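Local structure of CBS domain-containing protein (Agrobacterium tumefaciens, 3FHM) at residues A[103-108]-A[128-133]. The protein is of unknown function but carries a pair of CBS domains that bind AMP and NADH, consistent with a role in nucleotide sensing. Numbering follows the deposited sequence.
With AMP (adenosine monophosphate), chain E.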
ATOM      1  N   VAL A 103       7.784   4.211  15.442  1.00 33.43           N
ATOM      2  CA  VAL A 103       8.108   3.285  14.394  1.00 32.45           C
ATOM      3  C   VAL A 103       8.371   1.871  14.920  1.00 31.96           C
ATOM      4  O   VAL A 103       9.352   1.701  15.638  1.00 32.79           O
ATOM      5  CB  VAL A 103       9.408   3.784  13.741  1.00 32.66           C
ATOM      6  CG1 VAL A 103       9.858   2.913  12.574  1.00 32.34           C
ATOM      7  CG2 VAL A 103       9.236   5.199  13.276  1.00 33.34           C
ATOM      8  N   VAL A 104       7.538   0.871  14.557  1.00 31.28           N
ATOM      9  CA  VAL A 104       7.767  -0.563  14.911  1.00 30.59           C
ATOM     10  C   VAL A 104       8.786  -1.230  13.927  1.00 30.78           C
ATOM     11  O   VAL A 104       8.699  -1.012  12.733  1.00 30.01           O
ATOM     12  CB  VAL A 104       6.436  -1.385  14.935  1.00 29.65           C
ATOM     13  CG1 VAL A 104       6.683  -2.838  15.260  1.00 29.76           C
ATOM     14  CG2 VAL A 104       5.470  -0.829  15.903  1.00 29.33           C
ATOM     15  N   ARG A 105       9.734  -2.028  14.451  1.00 31.85           N
ATOM     16  CA  ARG A 105      10.861  -2.631  13.687  1.00 33.24           C
ATOM     17  C   ARG A 105      10.925  -4.154  13.820  1.00 33.46           C
ATOM     18  O   ARG A 105      10.340  -4.740  14.735  1.00 33.10           O
ATOM     19  CB  ARG A 105      12.213  -2.136  14.239  1.00 33.72           C
ATOM     20  CG  ARG A 105      12.350  -0.635  14.494  1.00 37.10           C
ATOM     21  CD  ARG A 105      12.808  -0.307  15.939  1.00 42.38           C
ATOM     22  NE  ARG A 105      12.224   0.974  16.389  1.00 45.94           N
ATOM     23  CZ  ARG A 105      12.717   1.760  17.352  1.00 48.91           C
ATOM     24  NH1 ARG A 105      12.102   2.898  17.669  1.00 49.20           N
ATOM     25  NH2 ARG A 105      13.830   1.435  17.990  1.00 48.70           N
ATOM     26  N   CYS A 106      11.695  -4.788  12.934  1.00 34.22           N
ATOM     27  CA  CYS A 106      12.137  -6.192  13.156  1.00 35.14           C
ATOM     28  C   CYS A 106      13.671  -6.415  13.086  1.00 35.79           C
ATOM     29  O   CYS A 106      14.432  -5.468  12.857  1.00 36.13           O
ATOM     30  CB  CYS A 106      11.447  -7.149  12.222  1.00 34.60           C
ATOM     31  SG  CYS A 106      11.924  -6.781  10.619  1.00 37.23           S
ATOM     32  N   GLN A 107      14.108  -7.667  13.302  1.00 36.55           N
ATOM     33  CA  GLN A 107      15.526  -8.032  13.365  1.00 37.09           C
ATOM     34  C   GLN A 107      15.886  -8.968  12.230  1.00 37.60           C
ATOM     35  O   GLN A 107      15.014  -9.448  11.529  1.00 37.61           O
ATOM     36  CB  GLN A 107      15.812  -8.745  14.666  1.00 36.88           C
ATOM     37  CG  GLN A 107      16.056  -7.828  15.821  1.00 37.99           C
ATOM     38  CD  GLN A 107      14.789  -7.156  16.371  1.00 40.55           C
ATOM     39  OE1 GLN A 107      14.854  -6.060  16.950  1.00 39.72           O
ATOM     40  NE2 GLN A 107      13.645  -7.827  16.223  1.00 40.63           N
ATOM     41  N   HIS A 108      17.176  -9.260  12.071  1.00 38.37           N
ATOM     42  CA  HIS A 108      17.644 -10.121  10.953  1.00 38.68           C
ATOM     43  C   HIS A 108      17.071 -11.526  11.030  1.00 37.95           C
ATOM     44  O   HIS A 108      16.975 -12.263  10.023  1.00 37.10           O
ATOM     45  CB  HIS A 108      19.175 -10.182  10.860  1.00 39.29           C
ATOM     46  CG  HIS A 108      19.757  -9.142   9.942  1.00 44.10           C
ATOM     47  ND1 HIS A 108      19.860  -9.327   8.574  1.00 47.63           N
ATOM     48  CD2 HIS A 108      20.248  -7.895  10.192  1.00 47.27           C
ATOM     49  CE1 HIS A 108      20.389  -8.239   8.025  1.00 47.75           C
ATOM     50  NE2 HIS A 108      20.633  -7.357   8.981  1.00 48.10           N
ATOM     51  N   PRO A 128      10.760  -1.474   9.075  1.00 32.13           N
ATOM     52  CA  PRO A 128      12.185  -1.125   9.045  1.00 32.61           C
ATOM     53  C   PRO A 128      12.946  -2.195   9.797  1.00 33.36           C
ATOM     54  O   PRO A 128      12.478  -2.626  10.861  1.00 33.89           O
ATOM     55  CB  PRO A 128      12.229   0.216   9.837  1.00 32.18           C
ATOM     56  CG  PRO A 128      10.907   0.786   9.713  1.00 31.03           C
ATOM     57  CD  PRO A 128       9.994  -0.443   9.799  1.00 31.52           C
ATOM     58  N   VAL A 129      14.089  -2.617   9.265  1.00 34.65           N
ATOM     59  CA  VAL A 129      14.978  -3.603   9.955  1.00 36.02           C
ATOM     60  C   VAL A 129      16.129  -2.958  10.789  1.00 37.51           C
ATOM     61  O   VAL A 129      16.904  -2.107  10.303  1.00 37.54           O
ATOM     62  CB  VAL A 129      15.526  -4.752   8.993  1.00 35.81           C
ATOM     63  CG1 VAL A 129      16.213  -5.869   9.784  1.00 34.75           C
ATOM     64  CG2 VAL A 129      14.431  -5.358   8.135  1.00 35.12           C
ATOM     65  N   GLU A 130      16.214  -3.380  12.046  1.00 39.65           N
ATOM     66  CA  GLU A 130      17.247  -2.906  12.993  1.00 42.01           C
ATOM     67  C   GLU A 130      18.245  -4.006  13.439  1.00 42.37           C
ATOM     68  O   GLU A 130      17.895  -5.177  13.529  1.00 42.20           O
ATOM     69  CB  GLU A 130      16.571  -2.251  14.206  1.00 42.24           C
ATOM     70  CG  GLU A 130      17.390  -2.231  15.466  1.00 45.76           C
ATOM     71  CD  GLU A 130      16.607  -2.758  16.643  1.00 49.84           C
ATOM     72  OE1 GLU A 130      15.423  -2.339  16.773  1.00 51.15           O
ATOM     73  OE2 GLU A 130      17.172  -3.591  17.410  1.00 51.39           O
ATOM     74  N   GLU A 131      19.486  -3.603  13.683  1.00 43.88           N
ATOM     75  CA  GLU A 131      20.500  -4.458  14.274  1.00 45.47           C
ATOM     76  C   GLU A 131      21.618  -3.593  14.794  1.00 45.73           C
ATOM     77  O   GLU A 131      22.217  -2.807  14.043  1.00 45.97           O
ATOM     78  CB  GLU A 131      21.046  -5.470  13.275  1.00 45.85           C
ATOM     79  CG  GLU A 131      21.838  -4.860  12.142  1.00 49.64           C
ATOM     80  CD  GLU A 131      23.060  -5.680  11.781  1.00 54.13           C
ATOM     81  OE1 GLU A 131      24.005  -5.083  11.222  1.00 56.42           O
ATOM     82  OE2 GLU A 131      23.076  -6.908  12.048  1.00 55.66           O
ATOM     83  N   ASN A 132      21.885  -3.735  16.089  1.00 46.36           N
ATOM     84  CA  ASN A 132      22.879  -2.931  16.761  1.00 46.56           C
ATOM     85  C   ASN A 132      22.446  -1.480  16.796  1.00 46.36           C
ATOM     86  O   ASN A 132      23.264  -0.582  16.664  1.00 46.74           O
ATOM     87  CB  ASN A 132      24.235  -3.071  16.053  1.00 46.88           C
ATOM     88  CG  ASN A 132      24.916  -4.426  16.321  1.00 48.32           C
ATOM     89  OD1 ASN A 132      24.440  -5.249  17.123  1.00 48.01           O
ATOM     90  ND2 ASN A 132      26.054  -4.649  15.654  1.00 49.26           N
ATOM     91  N   GLY A 133      21.146  -1.251  16.947  1.00 45.99           N
ATOM     92  CA  GLY A 133      20.593   0.107  16.992  1.00 45.77           C
ATOM     93  C   GLY A 133      20.666   0.859  15.667  1.00 45.61           C
ATOM     94  O   GLY A 133      20.359   2.040  15.589  1.00 45.90           O
TER
HETATM   95  P   AMP E 200       1.259   1.550   5.155  1.00 24.48           P
HETATM   96  O1P AMP E 200       2.629   1.331   5.674  1.00 23.95           O
HETATM   97  O2P AMP E 200       1.113   2.522   4.041  1.00 23.43           O
HETATM   98  O3P AMP E 200       0.489   0.239   5.048  1.00 23.66           O
HETATM   99  O5' AMP E 200       0.834   2.438   6.427  1.00 24.33           O
HETATM  100  C5' AMP E 200      -0.470   2.931   6.812  1.00 22.95           C
HETATM  101  C4' AMP E 200      -0.230   3.647   8.152  1.00 24.06           C
HETATM  102  O4' AMP E 200       0.624   2.862   8.967  1.00 24.43           O
HETATM  103  C3' AMP E 200       0.541   4.950   7.973  1.00 25.09           C
HETATM  104  O3' AMP E 200       0.216   5.957   8.925  1.00 25.94           O
HETATM  105  C2' AMP E 200       1.933   4.599   8.307  1.00 24.32           C
HETATM  106  O2' AMP E 200       2.541   5.736   8.854  1.00 24.93           O
HETATM  107  C1' AMP E 200       1.765   3.584   9.357  1.00 24.59           C
HETATM  108  N9  AMP E 200       3.022   2.813   9.404  1.00 25.78           N
HETATM  109  C8  AMP E 200       3.821   2.346   8.406  1.00 26.28           C
HETATM  110  N7  AMP E 200       4.962   1.712   8.844  1.00 23.70           N
HETATM  111  C5  AMP E 200       4.860   1.758  10.155  1.00 25.26           C
HETATM  112  C6  AMP E 200       5.697   1.271  11.241  1.00 26.49           C
HETATM  113  N6  AMP E 200       6.847   0.613  10.985  1.00 26.02           N
HETATM  114  N1  AMP E 200       5.256   1.519  12.488  1.00 27.21           N
HETATM  115  C2  AMP E 200       4.102   2.200  12.763  1.00 26.36           C
HETATM  116  N3  AMP E 200       3.279   2.689  11.841  1.00 26.55           N
HETATM  117  C4  AMP E 200       3.616   2.480  10.533  1.00 26.02           C
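Glu-130 OE1 lies at the edge of the Arg-105 guanidinium, near its plane; Val-103 O, also at the edge and in plane, is the hydrogen-bonded acceptor of NE at 3.1 Å. The Glu-130 carboxylate is turned 81° from the guanidinium, and Arg-105 NH2 stays 4.3 Å from OE1, too far for a salt bridge. Glu-130 also runs side by side with Gln-107, whose OE1 meets its OE2 acceptor to acceptor, without a bond. The His-108 ring has Glu-131 CG at its edge, while OE2 of that residue comes obliquely to CD2. A single beta bridge joins Cys-106 to Val-129: Cys-106 N donates to Pro-128 O (3.1 Å), and Glu-130 N donates to Cys-106 O (2.9 Å). Cys-106 SG packs on Val-129 CG2, beside Val-26 of helix 26-33. Nearer the nucleotide, a chi1 of -178° sets Val-103 CG1 against Pro-128 CG (3.7 Å). Val-104 N donates to AMP N1 and AMP N6 donates to Val-104 O, and Pro-128 CD lies 3.5 Å from N6. This CBS-domain loop thus reads adenine through backbone atoms, a pattern matched to its 6-amino group, while the bridge ties it to strand 126-131.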